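Side-chain contacts in 3-carboxy-cis,cis-muconate cycloisomerase (Pseudomonas putida, PDB 1RE5), which is a cycloisomerase of the mainly helical fumarase/aspartase superfamily, assembled as a tetramer of identical chains around a central bundle of long helices: residues 108-113 and 318-323; 224-227 and 231-234; 238-243 and 332-337; 299-304 and 324-329. One frame throughout, in Å; residues are numbered along the deposited sequence.

In the fold
The four contacts follow the long central helices outward. The centre of contact 3 lies about 4 Å from the centre of the chain, those of contacts 4, 2 and 1 about 14, 22 and 23 Å from it. Helix 319-347 serves contacts 1, 4 and 3, in that order; helix 231-257 serves contacts 2 and 3. Along the chain, contact 2 is nested inside contact 1 and closes before contacts 3 and 4 open; contact 4 is nested inside contact 3, and the segments of contact 1 alternate with those of both. Contacts 1, 3 and 4 join separate helices, while contact 2 folds a loop onto the start of helix 231-257; all come within reach of neighbouring subunits.

Contact 1 of 4, residues 108-113 and 318-323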
# COMPACT_ATOMS: atom_id res chain seq x y z
N ASP D 108 24.17 13.57 7.70
CA ASP D 108 24.91 14.14 6.59
C ASP D 108 25.68 13.03 5.90
O ASP D 108 25.68 12.92 4.66
CB ASP D 108 25.91 15.19 7.06
CG ASP D 108 25.24 16.44 7.59
OD1 ASP D 108 24.24 16.86 7.00
OD2 ASP D 108 25.73 17.00 8.59
N ALA D 109 26.34 12.19 6.71
CA ALA D 109 27.13 11.09 6.16
C ALA D 109 26.25 10.01 5.55
O ALA D 109 26.55 9.48 4.47
CB ALA D 109 28.00 10.49 7.25
N MET D 110 25.17 9.68 6.24
CA MET D 110 24.24 8.67 5.77
C MET D 110 23.49 9.04 4.47
O MET D 110 23.49 8.26 3.51
CB MET D 110 23.24 8.39 6.87
CG MET D 110 23.87 7.84 8.11
SD MET D 110 22.58 7.23 9.20
CE MET D 110 22.72 8.42 10.54
N ASP D 111 22.87 10.21 4.43
CA ASP D 111 22.15 10.61 3.23
C ASP D 111 23.09 10.81 2.05
O ASP D 111 22.80 10.38 0.93
CB ASP D 111 21.35 11.90 3.46
CG ASP D 111 20.00 11.66 4.13
OD1 ASP D 111 19.62 10.49 4.37
OD2 ASP D 111 19.31 12.67 4.41
N THR D 112 24.23 11.45 2.28
CA THR D 112 25.15 11.67 1.18
C THR D 112 25.70 10.35 0.69
O THR D 112 25.82 10.14 -0.52
CB THR D 112 26.31 12.59 1.58
OG1 THR D 112 25.80 13.89 1.93
CG2 THR D 112 27.30 12.72 0.41
N GLY D 113 26.01 9.45 1.62
CA GLY D 113 26.52 8.15 1.24
C GLY D 113 25.50 7.45 0.36
O GLY D 113 25.84 6.81 -0.64
N GLY D 318 12.05 6.96 13.41
CA GLY D 318 11.04 6.01 12.99
C GLY D 318 10.77 6.16 11.51
O GLY D 318 11.10 5.27 10.71
N LEU D 319 10.18 7.28 11.12
CA LEU D 319 9.88 7.54 9.71
C LEU D 319 11.14 7.50 8.87
O LEU D 319 11.18 6.89 7.79
CB LEU D 319 9.17 8.89 9.54
CG LEU D 319 7.85 9.09 10.30
CD1 LEU D 319 7.08 10.23 9.66
CD2 LEU D 319 7.01 7.81 10.27
N TRP D 320 12.20 8.15 9.36
CA TRP D 320 13.46 8.16 8.65
C TRP D 320 14.06 6.76 8.63
O TRP D 320 14.60 6.33 7.61
CB TRP D 320 14.42 9.13 9.32
CG TRP D 320 15.82 9.12 8.79
CD1 TRP D 320 16.20 9.06 7.47
CD2 TRP D 320 17.03 9.25 9.55
NE1 TRP D 320 17.57 9.15 7.38
CE2 TRP D 320 18.10 9.27 8.64
CE3 TRP D 320 17.31 9.36 10.92
CZ2 TRP D 320 19.44 9.40 9.05
CZ3 TRP D 320 18.63 9.48 11.33
CH2 TRP D 320 19.68 9.50 10.39
N HIS D 321 13.96 6.04 9.74
CA HIS D 321 14.50 4.69 9.81
C HIS D 321 13.81 3.80 8.79
O HIS D 321 14.43 2.91 8.22
CB HIS D 321 14.29 4.11 11.21
CG HIS D 321 15.10 4.78 12.28
ND1 HIS D 321 14.88 6.09 12.67
CD2 HIS D 321 16.10 4.32 13.06
CE1 HIS D 321 15.71 6.40 13.65
NE2 HIS D 321 16.46 5.34 13.91
N ALA D 322 12.52 4.03 8.55
CA ALA D 322 11.76 3.24 7.58
C ALA D 322 12.30 3.30 6.14
O ALA D 322 12.04 2.41 5.34
CB ALA D 322 10.30 3.68 7.59
N GLU D 323 13.03 4.36 5.79
CA GLU D 323 13.57 4.48 4.44
C GLU D 323 14.77 3.57 4.20
O GLU D 323 14.92 3.00 3.13
CB GLU D 323 14.04 5.90 4.15
CG GLU D 323 13.12 7.03 4.59
CD GLU D 323 13.73 8.40 4.30
OE1 GLU D 323 14.94 8.46 4.00
OE2 GLU D 323 13.00 9.41 4.40
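The backbones that carry Asp111 and Trp320 stay well apart, their CA atoms 10.5 Å from each other, so long side chains have to span the gap between the helix of 108-113 and the first turn of 318-323. What joins them is a Met-aromatic contact between two helices of the central region of this lyase-superfamily fold. Trp320 holds its indole out with CG anti to the backbone N (chi1 173°), and the Met110 and Trp320 side chains cross at about a right angle. The sulfur SD lies 4.8 Å from the centroid of the six-membered ring, 60° off its normal, an oblique approach. The chain then bends at chi3 and brings methyl CE to the ring edge, near its plane, beside Trp320 CH2 and 3.7 Å from CZ2. Asp111 comes to the pyrrole side of the same indole with its carboxylate turned nearly perpendicular to the ring. Its main polar partner is Arg230, which forms a salt bridge with Asp111 OD2 through NH1 and another with Glu323 OE1 through NH2. Glu323 OE1 also lies in the plane of the Trp320 ring, at its edge, while Asp111 OD1 stands 3.9 Å from Trp320 NE1.

Contact 2 of 4, residues 224-227 and 231-234; sequences QPWH and DRLV
Trp226 reaches across to Arg232 and Leu233 from the loop that precedes their helix. From CB the indole leaves with CG between the backbone N and the carbonyl carbon (chi1 43°). CG is the first ring atom to meet a partner: Arg232 NE lies 4.1 Å from it, standing 4.0 Å above the indole plane and offset toward the rim. Next round the ring, CD1 has Arg232 NH2 at 4.1 Å. This is a cation-pi contact, with Arg232 CZ 4.7 Å from the centroid of the five-membered ring and 21° off its normal; the guanidinium does not lie flat on the indole, the two planes being 45° apart. The pairing folds the loop back onto the first turn of helix 231-257, one of the long helices of the lyase core. Trp226 NE1 gives its hydrogen to Leu190 O, so the buried nitrogen is satisfied and the ring is held against turning. At the far end, on the six-membered ring, CZ3 meets Leu233 CG at 4.1 Å, the two side chains crossing at about a right angle. Arg232 NH2 makes a long, weak ion pair with Glu223, and Asp231 beside it forms salt bridges with Arg175 and Arg179 of a neighbouring subunit.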
# COMPACT_ATOMS: atom_id res chain seq x y z
N GLN D 224 19.32 24.30 0.16
CA GLN D 224 19.42 24.15 1.61
C GLN D 224 19.47 22.68 1.97
O GLN D 224 19.15 21.83 1.14
CB GLN D 224 18.21 24.79 2.30
CG GLN D 224 16.86 24.29 1.80
CD GLN D 224 15.70 25.14 2.31
OE1 GLN D 224 14.68 25.30 1.64
NE2 GLN D 224 15.86 25.68 3.52
N PRO D 225 19.90 22.35 3.20
CA PRO D 225 19.96 20.94 3.63
C PRO D 225 18.54 20.37 3.60
O PRO D 225 17.58 21.12 3.70
CB PRO D 225 20.51 21.04 5.05
CG PRO D 225 21.41 22.24 4.98
CD PRO D 225 20.56 23.22 4.19
N TRP D 226 18.41 19.06 3.47
CA TRP D 226 17.07 18.45 3.42
C TRP D 226 16.89 17.24 4.35
O TRP D 226 16.34 16.22 3.94
CB TRP D 226 16.74 18.05 1.98
CG TRP D 226 17.89 17.40 1.26
CD1 TRP D 226 18.99 18.02 0.75
CD2 TRP D 226 18.08 15.99 1.04
NE1 TRP D 226 19.87 17.09 0.24
CE2 TRP D 226 19.33 15.84 0.40
CE3 TRP D 226 17.32 14.85 1.33
CZ2 TRP D 226 19.84 14.59 0.05
CZ3 TRP D 226 17.83 13.60 0.98
CH2 TRP D 226 19.08 13.48 0.34
N HIS D 227 17.32 17.36 5.60
CA HIS D 227 17.20 16.27 6.56
C HIS D 227 15.77 15.72 6.70
O HIS D 227 15.59 14.51 6.87
CB HIS D 227 17.70 16.69 7.95
CG HIS D 227 19.15 17.06 7.98
ND1 HIS D 227 20.12 16.28 7.40
CD2 HIS D 227 19.79 18.12 8.52
CE1 HIS D 227 21.30 16.85 7.57
NE2 HIS D 227 21.13 17.97 8.24
N ASP D 231 11.33 14.51 -0.50
CA ASP D 231 10.73 14.34 -1.82
C ASP D 231 11.70 13.82 -2.89
O ASP D 231 11.30 13.04 -3.76
CB ASP D 231 10.13 15.65 -2.30
CG ASP D 231 11.15 16.75 -2.35
OD1 ASP D 231 11.41 17.28 -3.46
OD2 ASP D 231 11.68 17.07 -1.28
N ARG D 232 12.96 14.22 -2.82
CA ARG D 232 13.94 13.77 -3.81
C ARG D 232 14.05 12.24 -3.85
O ARG D 232 14.06 11.65 -4.94
CB ARG D 232 15.32 14.38 -3.53
CG ARG D 232 15.42 15.86 -3.90
CD ARG D 232 16.78 16.45 -3.53
NE ARG D 232 16.60 17.58 -2.62
CZ ARG D 232 16.81 18.85 -2.95
NH1 ARG D 232 17.23 19.15 -4.17
NH2 ARG D 232 16.58 19.81 -2.08
N LEU D 233 14.13 11.61 -2.69
CA LEU D 233 14.26 10.15 -2.65
C LEU D 233 12.95 9.45 -3.06
O LEU D 233 12.96 8.42 -3.75
CB LEU D 233 14.66 9.69 -1.24
CG LEU D 233 15.91 10.34 -0.63
CD1 LEU D 233 16.20 9.72 0.75
CD2 LEU D 233 17.10 10.13 -1.56
N VAL D 234 11.82 10.01 -2.65
CA VAL D 234 10.54 9.43 -2.98
C VAL D 234 10.26 9.55 -4.47
O VAL D 234 9.66 8.66 -5.07
CB VAL D 234 9.43 10.09 -2.16
CG1 VAL D 234 8.09 9.48 -2.50
CG2 VAL D 234 9.74 9.90 -0.68

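Contact 3 of 4, residues 238-243 and 332-337; sequences SVLGLV and CLVSGA
Val334 does all the touching from its side, meeting Leu240 and Val243, which lie one helical turn apart on the facing helix. The apolar contacts divide between its two methyls. CG1, anti to the backbone N (chi1 176°), packs against Val243 CG1 at 4.0 Å, and there the side chains cross at about a right angle. CG2, on the other branch, lies 4.1 Å from Leu240 CB. The same methyl also rests against the backbone, 3.7 Å from Leu240 O, a contact possible because the helices come close here, the CA atoms of Leu240 and Val334 being 6.8 Å apart.

No hydrogen bond links the two segments, and the two serine hydroxyls find their partners elsewhere. Ser335 turns its hydroxyl back on its own helix, OG donating to Cys332 O at 2.7 Å with a C=O...OG angle of 120°. That carbonyl also takes the ordinary helix bond from Gly336 N. Ser335 OG is hydrogen-bonded to Ala12 N as well, and Ser238 OG to Ser238 OG of a neighbouring subunit.

This is helix-to-helix packing near the centre of the chain, inside the long-helix bundle of the superfamily. Helix 162-187 borders helix 231-257 at Val239 and Val243, helix 286-307 flanks helix 319-347 at Leu333 and Ala337, and the short helix 13-18 meets helix 319-347 at Cys332 and Ser335.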
# COMPACT_ATOMS: atom_id res chain seq x y z
N SER D 238 9.63 6.52 -7.03
CA SER D 238 8.41 6.58 -7.80
C SER D 238 8.62 6.25 -9.28
O SER D 238 7.84 5.53 -9.90
CB SER D 238 7.79 7.96 -7.64
OG SER D 238 6.69 8.08 -8.50
N VAL D 239 9.69 6.78 -9.87
CA VAL D 239 9.95 6.50 -11.28
C VAL D 239 10.31 5.02 -11.42
O VAL D 239 9.90 4.36 -12.37
CB VAL D 239 11.09 7.40 -11.83
CG1 VAL D 239 11.35 7.10 -13.30
CG2 VAL D 239 10.70 8.88 -11.66
N LEU D 240 11.08 4.50 -10.47
CA LEU D 240 11.44 3.08 -10.50
C LEU D 240 10.13 2.28 -10.43
O LEU D 240 10.00 1.20 -11.03
CB LEU D 240 12.34 2.74 -9.31
CG LEU D 240 13.84 2.55 -9.58
CD1 LEU D 240 14.38 3.66 -10.46
CD2 LEU D 240 14.59 2.53 -8.26
N GLY D 241 9.15 2.85 -9.71
CA GLY D 241 7.86 2.21 -9.57
C GLY D 241 7.20 2.13 -10.93
O GLY D 241 6.66 1.07 -11.31
N LEU D 242 7.24 3.23 -11.67
CA LEU D 242 6.68 3.30 -13.01
C LEU D 242 7.33 2.24 -13.91
O LEU D 242 6.65 1.55 -14.68
CB LEU D 242 6.90 4.70 -13.58
CG LEU D 242 5.78 5.74 -13.69
CD1 LEU D 242 4.68 5.53 -12.65
CD2 LEU D 242 6.41 7.12 -13.54
N VAL D 243 8.65 2.08 -13.79
CA VAL D 243 9.37 1.10 -14.59
C VAL D 243 8.91 -0.32 -14.26
O VAL D 243 8.70 -1.14 -15.15
CB VAL D 243 10.89 1.18 -14.36
CG1 VAL D 243 11.58 -0.00 -15.02
CG2 VAL D 243 11.43 2.48 -14.93
N CYS D 332 16.80 -2.98 -6.07
CA CYS D 332 17.17 -4.35 -6.40
C CYS D 332 16.07 -5.07 -7.17
O CYS D 332 16.33 -5.75 -8.16
CB CYS D 332 17.53 -5.12 -5.13
SG CYS D 332 18.99 -4.44 -4.34
N LEU D 333 14.83 -4.90 -6.70
CA LEU D 333 13.67 -5.52 -7.33
C LEU D 333 13.57 -5.12 -8.80
O LEU D 333 13.35 -5.96 -9.68
CB LEU D 333 12.40 -5.09 -6.59
CG LEU D 333 11.54 -6.13 -5.85
CD1 LEU D 333 12.29 -7.45 -5.67
CD2 LEU D 333 11.15 -5.55 -4.49
N VAL D 334 13.73 -3.83 -9.05
CA VAL D 334 13.66 -3.32 -10.40
C VAL D 334 14.85 -3.79 -11.25
O VAL D 334 14.69 -4.13 -12.43
CB VAL D 334 13.59 -1.78 -10.39
CG1 VAL D 334 13.62 -1.24 -11.80
CG2 VAL D 334 12.30 -1.34 -9.69
N SER D 335 16.05 -3.83 -10.66
CA SER D 335 17.24 -4.26 -11.39
C SER D 335 17.04 -5.70 -11.86
O SER D 335 17.46 -6.08 -12.94
CB SER D 335 18.48 -4.16 -10.52
OG SER D 335 18.52 -5.23 -9.59
N GLY D 336 16.39 -6.50 -11.03
CA GLY D 336 16.14 -7.88 -11.40
C GLY D 336 15.13 -7.97 -12.53
O GLY D 336 15.23 -8.87 -13.38
N ALA D 337 14.16 -7.06 -12.55
CA ALA D 337 13.14 -7.08 -13.60
C ALA D 337 13.73 -6.63 -14.93
O ALA D 337 13.45 -7.22 -15.97
CB ALA D 337 11.93 -6.19 -13.23

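Contact 4 of 4, residues 299-304 and 324-329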
# COMPACT_ATOMS: atom_id res chain seq x y z
N PRO D 299 4.74 -1.63 -5.54
CA PRO D 299 3.76 -0.64 -5.06
C PRO D 299 3.74 -0.48 -3.53
O PRO D 299 3.66 0.63 -3.00
CB PRO D 299 2.43 -1.15 -5.62
CG PRO D 299 2.83 -1.91 -6.86
CD PRO D 299 4.10 -2.64 -6.42
N GLY D 300 3.81 -1.59 -2.81
CA GLY D 300 3.82 -1.51 -1.36
C GLY D 300 5.07 -0.84 -0.83
O GLY D 300 5.01 -0.03 0.11
N LEU D 301 6.22 -1.17 -1.41
CA LEU D 301 7.47 -0.57 -0.96
C LEU D 301 7.48 0.92 -1.25
O LEU D 301 8.01 1.72 -0.47
CB LEU D 301 8.67 -1.25 -1.63
CG LEU D 301 8.76 -2.71 -1.21
CD1 LEU D 301 9.83 -3.41 -2.01
CD2 LEU D 301 9.03 -2.76 0.29
N LEU D 302 6.87 1.30 -2.35
CA LEU D 302 6.79 2.71 -2.72
C LEU D 302 5.92 3.51 -1.77
O LEU D 302 6.25 4.64 -1.39
CB LEU D 302 6.18 2.84 -4.10
CG LEU D 302 7.17 3.46 -5.05
CD1 LEU D 302 8.31 2.48 -5.25
CD2 LEU D 302 6.45 3.79 -6.35
N SER D 303 4.77 2.93 -1.39
CA SER D 303 3.87 3.64 -0.51
C SER D 303 4.54 3.85 0.83
O SER D 303 4.24 4.83 1.51
CB SER D 303 2.54 2.90 -0.37
OG SER D 303 2.72 1.63 0.20
N THR D 304 5.47 2.97 1.18
CA THR D 304 6.18 3.14 2.45
C THR D 304 6.97 4.45 2.42
O THR D 304 6.93 5.23 3.38
CB THR D 304 7.15 1.99 2.76
OG1 THR D 304 6.41 0.79 3.02
CG2 THR D 304 7.99 2.32 3.99
N TRP D 324 15.63 3.45 5.21
CA TRP D 324 16.87 2.70 5.10
C TRP D 324 16.93 1.43 4.25
O TRP D 324 17.76 1.33 3.34
CB TRP D 324 17.44 2.43 6.50
CG TRP D 324 17.70 3.70 7.28
CD1 TRP D 324 17.54 4.99 6.84
CD2 TRP D 324 18.09 3.79 8.66
NE1 TRP D 324 17.79 5.88 7.87
CE2 TRP D 324 18.13 5.17 8.99
CE3 TRP D 324 18.40 2.85 9.65
CZ2 TRP D 324 18.48 5.62 10.26
CZ3 TRP D 324 18.74 3.30 10.92
CH2 TRP D 324 18.78 4.67 11.21
N GLU D 325 16.08 0.47 4.53
CA GLU D 325 16.11 -0.77 3.75
C GLU D 325 15.13 -0.76 2.60
O GLU D 325 15.30 -1.49 1.63
CB GLU D 325 15.83 -1.96 4.67
CG GLU D 325 16.81 -2.05 5.84
CD GLU D 325 18.24 -2.34 5.38
OE1 GLU D 325 18.74 -1.64 4.47
OE2 GLU D 325 18.86 -3.26 5.95
N THR D 326 14.10 0.08 2.69
CA THR D 326 13.08 0.14 1.66
C THR D 326 13.56 0.60 0.29
O THR D 326 13.25 -0.03 -0.72
CB THR D 326 11.92 1.04 2.11
OG1 THR D 326 11.43 0.57 3.37
CG2 THR D 326 10.78 1.02 1.09
N LEU D 327 14.30 1.70 0.24
CA LEU D 327 14.77 2.22 -1.05
C LEU D 327 15.69 1.20 -1.72
O LEU D 327 15.59 0.98 -2.94
CB LEU D 327 15.51 3.55 -0.86
CG LEU D 327 15.15 4.68 -1.83
CD1 LEU D 327 16.05 5.87 -1.56
CD2 LEU D 327 15.31 4.23 -3.26
N PRO D 328 16.59 0.57 -0.95
CA PRO D 328 17.45 -0.41 -1.63
C PRO D 328 16.62 -1.57 -2.19
O PRO D 328 16.86 -2.01 -3.32
CB PRO D 328 18.41 -0.83 -0.52
CG PRO D 328 18.53 0.42 0.30
CD PRO D 328 17.09 0.86 0.40
N ASP D 329 15.65 -2.05 -1.43
CA ASP D 329 14.84 -3.15 -1.93
C ASP D 329 14.21 -2.81 -3.27
O ASP D 329 14.19 -3.63 -4.18
CB ASP D 329 13.73 -3.51 -0.94
CG ASP D 329 14.21 -4.46 0.13
OD1 ASP D 329 13.36 -4.91 0.94
OD2 ASP D 329 15.43 -4.75 0.17
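Thr326 and Thr304 share one first torsion: each has its methyl CG2 anti to the backbone N, with OG1 beside that N (chi1 -55° in Thr326). This carries the Thr326 methyl into the neighbouring backbone, where CG2 lies 3.3 Å from Leu301 O and 4.1 Å from Thr304 CB. The motif is a pair of helices from the central bundle, 286-307 and 319-347, running in roughly opposed directions, with local axes 140° apart and 9.5 Å from each other at closest approach. The Thr304 methyl in turn comes 3.9 Å from Thr326 OG1, a hydroxyl that is hydrogen-bonded within its own helix to Ala322 O. Further along, Leu301 extends its CD1 branch to Asp329 CB at 4.0 Å, touching the aspartate by its methylene at about a right angle. Leu301 also packs on Leu301 of the second subunit, so the pair lies at a subunit interface. Pro299 and Gly300 line one pocket for 2,3-dihydroxy-1,4-dithiobutane, probably from the crystallisation liquor; Ser303 and Thr304 line another, where Ser303 OG makes a weak hydrogen bond to the molecule. Ser303 OG also donates to Gly300 O at 2.8 Å, coming from the same face of that carbonyl plane as Thr304 N.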